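Local coordinates for Non-structural protein 3 (PDB 6LN0), which is thought to combine a macro domain, probably binding ADP-ribose as relatives do, with a papain-like protease that cleaves the viral polyprotein, at residues A[193-198]-A[226-231]; A[172-177]-A[212-217]; A[29-34]-A[81-86]; A[22-27]-A[148-153]. All blocks are in the same frame, centred on the assembly; numbering follows the deposited sequence.

Interaction 1: residues A[193-198]-A[226-231]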
# COMPACT_ATOMS: atom_id res chain seq x y z
N ASN A 193 4.55 0.65 4.25
CA ASN A 193 4.69 0.42 2.82
C ASN A 193 3.32 0.30 2.16
O ASN A 193 3.04 -0.65 1.43
CB ASN A 193 5.54 -0.82 2.54
CG ASN A 193 7.00 -0.53 2.61
OD1 ASN A 193 7.47 0.45 2.03
ND2 ASN A 193 7.74 -1.38 3.31
N LEU A 194 2.44 1.25 2.45
CA LEU A 194 1.11 1.18 1.89
C LEU A 194 1.18 1.30 0.38
O LEU A 194 1.82 2.21 -0.15
CB LEU A 194 0.23 2.28 2.48
CG LEU A 194 0.18 2.10 3.99
CD1 LEU A 194 -0.85 3.00 4.61
CD2 LEU A 194 -0.10 0.62 4.29
N PHE A 195 0.51 0.36 -0.30
CA PHE A 195 0.51 0.28 -1.76
C PHE A 195 -0.92 0.40 -2.29
O PHE A 195 -1.83 -0.31 -1.85
CB PHE A 195 1.15 -1.03 -2.23
CG PHE A 195 1.50 -1.03 -3.67
CD1 PHE A 195 2.56 -0.28 -4.15
CD2 PHE A 195 0.77 -1.79 -4.57
CE1 PHE A 195 2.88 -0.29 -5.50
CE2 PHE A 195 1.09 -1.81 -5.93
CZ PHE A 195 2.14 -1.05 -6.39
N ASP A 196 -1.09 1.30 -3.25
CA ASP A 196 -2.32 1.74 -3.87
C ASP A 196 -2.86 0.78 -4.94
O ASP A 196 -4.00 0.94 -5.39
CB ASP A 196 -2.03 3.09 -4.53
CG ASP A 196 -3.25 3.85 -4.88
OD1 ASP A 196 -4.19 3.87 -4.05
OD2 ASP A 196 -3.26 4.44 -5.99
N GLY A 197 -2.06 -0.19 -5.36
CA GLY A 197 -2.29 -0.89 -6.60
C GLY A 197 -1.47 -0.35 -7.76
O GLY A 197 -1.23 -1.09 -8.72
N GLU A 198 -1.03 0.91 -7.68
CA GLU A 198 -0.15 1.53 -8.65
C GLU A 198 1.15 2.04 -8.04
O GLU A 198 2.21 1.92 -8.67
CB GLU A 198 -0.87 2.70 -9.34
CG GLU A 198 -0.77 2.70 -10.87
CD GLU A 198 -1.56 1.56 -11.54
OE1 GLU A 198 -0.93 0.60 -12.07
OE2 GLU A 198 -2.82 1.63 -11.56
N LEU A 226 5.76 -11.52 -10.66
CA LEU A 226 4.92 -10.34 -10.83
C LEU A 226 5.55 -9.16 -10.11
O LEU A 226 6.11 -9.31 -9.02
CB LEU A 226 3.51 -10.57 -10.29
CG LEU A 226 2.80 -11.89 -10.60
CD1 LEU A 226 1.47 -11.92 -9.86
CD2 LEU A 226 2.61 -12.11 -12.10
N ASN A 227 5.46 -7.98 -10.72
CA ASN A 227 5.64 -6.77 -9.94
C ASN A 227 4.40 -6.54 -9.08
O ASN A 227 3.47 -7.35 -9.07
CB ASN A 227 5.95 -5.57 -10.84
CG ASN A 227 4.82 -5.25 -11.81
OD1 ASN A 227 3.66 -5.09 -11.43
ND2 ASN A 227 5.19 -5.06 -13.07
N LEU A 228 4.37 -5.41 -8.38
CA LEU A 228 3.35 -5.22 -7.34
C LEU A 228 2.00 -4.86 -7.92
O LEU A 228 0.97 -5.26 -7.37
CB LEU A 228 3.80 -4.15 -6.35
CG LEU A 228 4.99 -4.55 -5.47
CD1 LEU A 228 5.18 -3.55 -4.34
CD2 LEU A 228 4.82 -5.94 -4.92
N GLN A 229 1.98 -4.04 -8.99
CA GLN A 229 0.74 -3.82 -9.72
C GLN A 229 0.11 -5.15 -10.10
O GLN A 229 -1.06 -5.43 -9.80
CB GLN A 229 1.00 -2.99 -10.98
CG GLN A 229 1.28 -1.53 -10.74
CD GLN A 229 2.77 -1.22 -10.66
OE1 GLN A 229 3.53 -1.92 -9.97
NE2 GLN A 229 3.19 -0.17 -11.36
N GLN A 230 0.89 -6.01 -10.75
CA GLN A 230 0.39 -7.32 -11.14
C GLN A 230 -0.02 -8.13 -9.92
O GLN A 230 -1.03 -8.84 -9.95
CB GLN A 230 1.45 -8.06 -11.96
CG GLN A 230 1.87 -7.30 -13.19
CD GLN A 230 2.91 -8.06 -13.98
OE1 GLN A 230 4.01 -8.31 -13.49
NE2 GLN A 230 2.56 -8.45 -15.20
N TYR A 231 0.75 -8.03 -8.84
CA TYR A 231 0.45 -8.88 -7.70
C TYR A 231 -0.90 -8.50 -7.09
O TYR A 231 -1.68 -9.37 -6.69
CB TYR A 231 1.56 -8.77 -6.66
CG TYR A 231 1.43 -9.79 -5.56
CD1 TYR A 231 1.56 -11.14 -5.83
CD2 TYR A 231 1.13 -9.41 -4.28
CE1 TYR A 231 1.41 -12.07 -4.84
CE2 TYR A 231 0.97 -10.34 -3.28
CZ TYR A 231 1.13 -11.65 -3.55
OH TYR A 231 0.97 -12.56 -2.53

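Interaction 2: residues A[172-177]-A[212-217]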
# COMPACT_ATOMS: atom_id res chain seq x y z
N THR A 172 -5.63 -2.17 5.88
CA THR A 172 -4.50 -2.78 5.18
C THR A 172 -4.72 -4.28 5.06
O THR A 172 -5.48 -4.88 5.83
CB THR A 172 -3.17 -2.57 5.92
OG1 THR A 172 -3.04 -3.55 6.96
CG2 THR A 172 -3.08 -1.20 6.51
N THR A 173 -4.00 -4.88 4.10
CA THR A 173 -4.06 -6.32 3.92
C THR A 173 -2.73 -6.78 3.32
O THR A 173 -2.02 -6.00 2.67
CB THR A 173 -5.25 -6.72 3.00
OG1 THR A 173 -5.32 -8.15 2.83
CG2 THR A 173 -5.14 -6.06 1.60
N THR A 174 -2.37 -8.04 3.57
CA THR A 174 -1.30 -8.67 2.81
C THR A 174 -1.84 -9.66 1.78
O THR A 174 -1.06 -10.25 1.03
CB THR A 174 -0.31 -9.36 3.77
OG1 THR A 174 -0.93 -10.52 4.34
CG2 THR A 174 0.09 -8.42 4.91
N ASP A 175 -3.16 -9.70 1.64
CA ASP A 175 -3.94 -10.90 1.41
C ASP A 175 -5.05 -10.72 0.37
O ASP A 175 -5.34 -11.62 -0.43
CB ASP A 175 -4.61 -11.28 2.74
CG ASP A 175 -4.39 -12.70 3.11
OD1 ASP A 175 -3.75 -13.37 2.29
OD2 ASP A 175 -4.86 -13.14 4.19
N TYR A 176 -5.70 -9.57 0.43
CA TYR A 176 -7.11 -9.42 0.10
C TYR A 176 -7.94 -10.62 0.59
O TYR A 176 -8.92 -11.02 -0.04
CB TYR A 176 -7.23 -9.15 -1.41
CG TYR A 176 -6.97 -7.69 -1.62
CD1 TYR A 176 -7.98 -6.76 -1.35
CD2 TYR A 176 -5.71 -7.20 -1.99
CE1 TYR A 176 -7.77 -5.40 -1.50
CE2 TYR A 176 -5.49 -5.83 -2.14
CZ TYR A 176 -6.54 -4.94 -1.89
OH TYR A 176 -6.40 -3.57 -2.01
N ASP A 177 -7.56 -11.17 1.73
CA ASP A 177 -8.37 -12.11 2.50
C ASP A 177 -8.68 -11.42 3.82
O ASP A 177 -9.69 -10.71 3.93
CB ASP A 177 -7.63 -13.44 2.69
CG ASP A 177 -8.38 -14.43 3.59
OD1 ASP A 177 -9.62 -14.36 3.64
OD2 ASP A 177 -7.75 -15.29 4.24
N GLU A 212 -0.29 -3.78 2.37
CA GLU A 212 0.88 -3.58 3.22
C GLU A 212 2.00 -4.43 2.65
O GLU A 212 2.00 -5.65 2.77
CB GLU A 212 0.56 -3.99 4.65
CG GLU A 212 1.80 -4.20 5.52
CD GLU A 212 1.56 -3.78 6.96
OE1 GLU A 212 0.40 -3.40 7.27
OE2 GLU A 212 2.53 -3.82 7.77
N VAL A 213 2.95 -3.79 1.99
CA VAL A 213 3.97 -4.57 1.29
C VAL A 213 5.05 -4.99 2.28
O VAL A 213 6.03 -4.28 2.49
CB VAL A 213 4.52 -3.78 0.10
CG1 VAL A 213 5.65 -4.55 -0.60
CG2 VAL A 213 3.39 -3.47 -0.88
N THR A 214 4.84 -6.14 2.92
CA THR A 214 5.85 -6.69 3.81
C THR A 214 6.94 -7.33 2.96
O THR A 214 6.93 -7.23 1.73
CB THR A 214 5.25 -7.69 4.77
OG1 THR A 214 4.81 -8.85 4.04
CG2 THR A 214 4.11 -7.08 5.54
N GLU A 215 7.89 -8.01 3.59
CA GLU A 215 8.87 -8.72 2.78
C GLU A 215 8.35 -10.08 2.35
O GLU A 215 8.83 -10.62 1.34
CB GLU A 215 10.21 -8.85 3.55
CG GLU A 215 11.18 -7.68 3.30
CD GLU A 215 12.18 -7.91 2.15
OE1 GLU A 215 12.46 -6.96 1.38
OE2 GLU A 215 12.68 -9.05 2.01
N GLU A 216 7.37 -10.63 3.07
CA GLU A 216 6.67 -11.81 2.60
C GLU A 216 5.87 -11.51 1.33
O GLU A 216 5.79 -12.36 0.42
CB GLU A 216 5.76 -12.33 3.70
CG GLU A 216 5.37 -13.78 3.53
CD GLU A 216 4.21 -14.18 4.44
OE1 GLU A 216 3.19 -13.45 4.49
OE2 GLU A 216 4.32 -15.24 5.11
N VAL A 217 5.26 -10.32 1.25
CA VAL A 217 4.60 -9.92 0.01
C VAL A 217 5.61 -9.84 -1.13
O VAL A 217 5.38 -10.38 -2.22
CB VAL A 217 3.87 -8.58 0.19
CG1 VAL A 217 3.40 -8.06 -1.18
CG2 VAL A 217 2.69 -8.72 1.17

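Interaction 3: residues A[29-34]-A[81-86]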
# COMPACT_ATOMS: atom_id res chain seq x y z
N SER A 29 11.87 28.39 31.01
CA SER A 29 10.64 28.06 30.32
C SER A 29 9.64 29.18 30.43
O SER A 29 9.68 30.01 31.35
CB SER A 29 10.05 26.77 30.89
OG SER A 29 11.03 25.74 30.97
N VAL A 30 8.72 29.21 29.48
CA VAL A 30 7.52 30.02 29.59
C VAL A 30 6.45 29.12 30.19
O VAL A 30 6.02 28.16 29.56
CB VAL A 30 7.07 30.58 28.24
CG1 VAL A 30 5.69 31.24 28.38
CG2 VAL A 30 8.11 31.57 27.75
N LEU A 31 6.05 29.42 31.42
CA LEU A 31 5.02 28.65 32.09
C LEU A 31 3.69 29.33 31.83
O LEU A 31 3.52 30.50 32.19
CB LEU A 31 5.31 28.57 33.59
CG LEU A 31 4.28 27.88 34.46
CD1 LEU A 31 4.26 26.38 34.16
CD2 LEU A 31 4.61 28.13 35.92
N VAL A 32 2.77 28.62 31.18
CA VAL A 32 1.46 29.18 30.88
C VAL A 32 0.52 29.00 32.07
O VAL A 32 0.45 27.92 32.67
CB VAL A 32 0.84 28.54 29.61
CG1 VAL A 32 -0.46 29.22 29.31
CG2 VAL A 32 1.77 28.66 28.41
N ASN A 33 -0.22 30.05 32.38
CA ASN A 33 -1.15 30.08 33.51
C ASN A 33 -2.56 30.28 32.98
O ASN A 33 -2.90 31.38 32.50
CB ASN A 33 -0.78 31.20 34.49
CG ASN A 33 -1.72 31.28 35.70
OD1 ASN A 33 -2.94 31.44 35.57
ND2 ASN A 33 -1.13 31.19 36.89
N PRO A 34 -3.42 29.28 33.05
CA PRO A 34 -4.80 29.43 32.56
C PRO A 34 -5.66 30.11 33.61
O PRO A 34 -5.98 29.53 34.65
CB PRO A 34 -5.23 27.98 32.29
CG PRO A 34 -3.98 27.14 32.42
CD PRO A 34 -3.14 27.89 33.43
N LEU A 81 13.35 27.52 39.92
CA LEU A 81 13.06 26.23 39.33
C LEU A 81 13.40 26.15 37.85
O LEU A 81 13.43 25.04 37.30
CB LEU A 81 11.58 25.87 39.55
CG LEU A 81 11.29 25.60 41.04
CD1 LEU A 81 10.02 26.31 41.50
CD2 LEU A 81 11.22 24.10 41.33
N GLY A 82 13.68 27.28 37.20
CA GLY A 82 13.94 27.32 35.77
C GLY A 82 12.86 27.99 34.94
O GLY A 82 12.90 27.89 33.71
N VAL A 83 11.90 28.66 35.58
CA VAL A 83 10.80 29.34 34.89
C VAL A 83 11.25 30.77 34.60
O VAL A 83 11.43 31.57 35.53
CB VAL A 83 9.52 29.31 35.73
CG1 VAL A 83 8.40 30.03 35.01
CG2 VAL A 83 9.12 27.89 36.03
N ALA A 84 11.43 31.08 33.31
CA ALA A 84 11.86 32.42 32.94
C ALA A 84 10.75 33.43 33.13
O ALA A 84 11.00 34.57 33.52
CB ALA A 84 12.37 32.46 31.50
N CYS A 85 9.51 33.04 32.84
CA CYS A 85 8.39 33.96 32.99
C CYS A 85 7.09 33.16 32.96
O CYS A 85 7.07 31.96 32.69
CB CYS A 85 8.40 35.02 31.90
SG CYS A 85 8.30 34.30 30.25
N ILE A 86 5.99 33.87 33.24
CA ILE A 86 4.65 33.31 33.35
C ILE A 86 3.75 34.05 32.38
O ILE A 86 3.71 35.28 32.39
CB ILE A 86 4.11 33.41 34.79
CG1 ILE A 86 4.89 32.48 35.71
CG2 ILE A 86 2.62 33.09 34.86
CD1 ILE A 86 4.79 32.83 37.19

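Interaction 4: residues A[22-27]-A[148-153]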
# COMPACT_ATOMS: atom_id res chain seq x y z
N ALA A 22 4.93 21.60 39.71
CA ALA A 22 6.17 21.55 40.49
C ALA A 22 7.10 20.44 40.02
O ALA A 22 8.32 20.55 40.19
CB ALA A 22 5.85 21.37 41.98
N SER A 23 6.57 19.39 39.41
CA SER A 23 7.36 18.27 38.93
C SER A 23 8.22 18.59 37.71
O SER A 23 9.27 17.95 37.53
CB SER A 23 6.45 17.12 38.54
OG SER A 23 5.50 17.54 37.58
N ILE A 24 7.84 19.58 36.90
CA ILE A 24 8.33 19.63 35.53
C ILE A 24 9.83 19.92 35.52
O ILE A 24 10.37 20.64 36.37
CB ILE A 24 7.53 20.68 34.74
CG1 ILE A 24 6.07 20.24 34.61
CG2 ILE A 24 8.10 20.88 33.34
CD1 ILE A 24 5.87 19.14 33.56
N LYS A 25 10.51 19.33 34.54
CA LYS A 25 11.90 19.62 34.23
C LYS A 25 11.96 20.92 33.42
O LYS A 25 11.76 20.92 32.20
CB LYS A 25 12.50 18.45 33.47
CG LYS A 25 13.88 18.67 32.84
CD LYS A 25 14.18 17.59 31.80
CE LYS A 25 14.96 18.15 30.61
NZ LYS A 25 15.57 19.48 30.91
N PHE A 26 12.25 22.05 34.09
CA PHE A 26 12.22 23.36 33.45
C PHE A 26 13.56 23.70 32.78
O PHE A 26 14.57 23.01 32.96
CB PHE A 26 11.86 24.45 34.45
CG PHE A 26 10.42 24.41 34.89
CD1 PHE A 26 9.41 24.84 34.05
CD2 PHE A 26 10.08 23.95 36.15
CE1 PHE A 26 8.08 24.82 34.46
CE2 PHE A 26 8.76 23.92 36.57
CZ PHE A 26 7.76 24.35 35.72
N ASP A 27 13.56 24.78 32.00
CA ASP A 27 14.71 25.23 31.21
C ASP A 27 14.46 26.63 30.64
O ASP A 27 14.21 26.78 29.43
CB ASP A 27 14.99 24.22 30.09
CG ASP A 27 16.17 24.64 29.21
OD1 ASP A 27 16.90 25.58 29.58
OD2 ASP A 27 16.35 24.02 28.13
N ARG A 148 11.21 21.92 21.80
CA ARG A 148 10.58 21.09 22.82
C ARG A 148 9.40 21.82 23.47
O ARG A 148 9.51 23.01 23.82
CB ARG A 148 11.63 20.71 23.86
CG ARG A 148 11.07 20.00 25.06
CD ARG A 148 12.03 20.10 26.25
NE ARG A 148 11.50 19.37 27.40
CZ ARG A 148 11.58 19.77 28.67
NH1 ARG A 148 11.05 19.01 29.62
NH2 ARG A 148 12.19 20.90 29.00
N VAL A 149 8.27 21.13 23.61
CA VAL A 149 7.04 21.67 24.21
C VAL A 149 6.47 20.66 25.19
O VAL A 149 6.43 19.46 24.91
CB VAL A 149 5.97 22.03 23.16
CG1 VAL A 149 4.77 22.64 23.84
CG2 VAL A 149 6.54 22.97 22.13
N THR A 150 5.99 21.14 26.33
CA THR A 150 5.54 20.29 27.43
C THR A 150 4.11 20.63 27.79
O THR A 150 3.82 21.75 28.23
CB THR A 150 6.43 20.49 28.65
OG1 THR A 150 7.75 20.02 28.37
CG2 THR A 150 5.87 19.74 29.84
N LEU A 151 3.20 19.67 27.62
CA LEU A 151 1.86 19.79 28.17
C LEU A 151 1.76 18.99 29.45
O LEU A 151 2.49 18.03 29.67
CB LEU A 151 0.79 19.31 27.20
CG LEU A 151 0.90 19.65 25.73
CD1 LEU A 151 1.62 18.49 25.14
CD2 LEU A 151 -0.49 19.76 25.15
N VAL A 152 0.81 19.40 30.29
CA VAL A 152 0.71 18.92 31.65
C VAL A 152 -0.74 18.53 31.91
O VAL A 152 -1.65 19.31 31.61
CB VAL A 152 1.17 19.98 32.67
CG1 VAL A 152 0.93 19.48 34.10
CG2 VAL A 152 2.64 20.32 32.44
N THR A 153 -0.93 17.34 32.48
CA THR A 153 -2.27 16.77 32.55
C THR A 153 -2.74 16.50 33.99
O THR A 153 -3.47 17.32 34.55
CB THR A 153 -2.31 15.50 31.66
OG1 THR A 153 -3.60 14.87 31.75
CG2 THR A 153 -1.18 14.49 31.99

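Interaction 1: residues A[193-198]-A[226-231]
F195 lays its ring beneath L228, whose CB stands over one face, 3.9 Å from the ring centroid and 29° off the normal, in a CH-pi contact. Within this pair F195 CZ and L228 CB are nearest, 3.5 Å apart. L228 CD1 lies above the same face but out toward the rim, so the leucine spreads along the ring instead of meeting it at one point. With CG anti to the backbone N (chi1 -165°), F195 leaves its short strand pointing at the helix. A flat, wholly apolar side chain suits this place, because F200 also meets the ring edge-to-face and V213 packs beside it. The strand belongs to a small four-stranded sheet whose order and mixed directions are those of a beta-grasp, consistent with the ubiquitin-like domain found in coronavirus papain-like proteases. Helix 228-237, the second of two consecutive helices next to this sheet, packs against its edge strand 194-195. The helix start is fixed by a capping box: N227 OD1 accepts from Q230 N at 3.0 Å, and Q230 OE1 accepts from N227 N at 3.1 Å. Farther along, the contact becomes polar and more open. G197, whose positive phi suits glycine, directs its O to Q229 CG at 3.3 Å, and a CA-H...O contact joins Q229 CA to the same oxygen. Q229 bends at chi2 (94°), and its CG sits 3.3 Å from E198 OE1, the two side chains crossing at about a right angle. No hydrogen bond links the segments; such long, flexible polar chains suit a margin facing solvent.

Interaction 2: residues A[172-177]-A[212-217]
E212 and T174 carry most of this contact, with T172 beside them. The backbone of E212 is tied first: its N gives a hydrogen bond to T173 O at 2.8 Å, which pairs parallel strands 168-173 and 209-212. Its side chain runs obliquely across T172, CB approaching T172 CB, and brings OE1 to 3.5 Å from T172 OG1, a weak pairing whose proton may go instead to T180 O. A long, weak ion pair with K182 gives the carboxylate a second partner, which may be one reason an acid is tolerated at this partly exposed place. The central parallel pair, flanked by an antiparallel strand on each side, gives the order of a beta-grasp sheet, as in ubiquitin-like domains. T174 is the first residue beyond strand 168-173, and its aliphatic half does the touching. Because OG1 stands between the backbone N and the carbonyl carbon (chi1 71°), CG2 is left to lie 4.0 Å from E212 O, while T174 CB rests 4.0 Å from V217 CG2. V217, buried in the first turn of helix 215-223, suits that spot by being compact and apolar. T214 is the N-cap of this helix, its OG1 accepting from V217 N at 3.2 Å. T173 also uses its hydroxyl on backbone: OG1 accepts from D175 N at 2.9 Å in an ST turn, while its methyl CG2 sits over the centre of the Y176 ring.

Interaction 3: residues A[29-34]-A[81-86]
S29 and the turn of chain at A84 form the tight end of this pairing. S29 O takes A84 N at 2.8 Å, in the carbonyl plane and on a lone pair, and C85 N more weakly at 3.4 Å. Two successive N-H groups directed at one oxygen mark a beta bulge, which shifts the register by one residue between S29 and V30. A84 suits the kink because its small CB can lie close to S29 O. Beyond the bulge the bonding is regular: L31 N reaches C85 O at 3.0 Å, with an angle of 169° at the hydrogen. The strands are parallel neighbours inside the six-stranded mixed sheet of the macro domain, an alpha/beta/alpha sandwich, and the chain between them passes through helices 44-53 and 55-64. On one buried face V30 CG2 meets C85 SG at 3.7 Å; on the other, beside S29 and I86, L31 CB meets V83 CG1 at 3.7 Å, with I49 of helix 44-53 packed against L31. The approach of L31 CD2 to I86 CG1, at 4.4 Å, is loose, but farther along N33 CB packs on I86 CG2 at 3.9 Å. The more open margin lies right beside the bulge, at the partly exposed turn of G82, whose positive phi calls for glycine; here S29 N bonds to G82 O, while the hydroxyl of S29 turns to H116 ND1 and D27 N.

Interaction 4: residues A[22-27]-A[148-153]
This is a loop laid over one face of a sheet: after strand 10-17 the chain passes over strand 146-152, running roughly opposite to it, on its way to strand 29-34. At one end the contact is apolar. I24 CD1 reaches V152 CG2 at 3.6 Å and meets T150 CG2 tip to tip at 3.8 Å, and V118 of the next strand packs against all three. The reach of isoleucine's CD1 suits the place, since the backbones of I24 and V152 stay well apart. T150 shows its methyl to I24 while OG1 bonds to H116 NE2. The crossing joins two parallel strands of the macro-domain sheet and spans the two strands between them. At the other end of the contact R148 holds the loop. Extended from CG to NE, the arginine grips one oxygen with two nitrogens: NH2 to K25 O at 3.2 Å and NH1 to K25 O at 3.3 Å, the oxygen lying in the guanidinium plane. T150 OG1 lies over one face of that group and K25 CE over the opposite one. K25 NZ comes within 4.1 Å of R148 NH2, a crowding of like charge that the salt bridge from R148 NE to E15 probably eases. D27, at the edge, pairs with K7 instead.

In the fold
Interactions 3 and 4 share the macro-domain sheet, interaction 3 nested within the chain closed by interaction 4, and F26 joins them by packing against L81, G82, V83 and L31. Interaction 3 is buried and built from strand-to-strand backbone bonds; interaction 4, only partly buried, relies on side chains to hold a loop over the sheet. Interactions 1 and 2 lie some 41 to 52 Å away, centre to centre, and share the beta-grasp-like sheet and two consecutive helices. V213 connects them, touching F195 and L228, while Y231 packs on V217. Interaction 1 is a surface contact without hydrogen bonds; interaction 2 combines a strand pairing with apolar contact to a helix start.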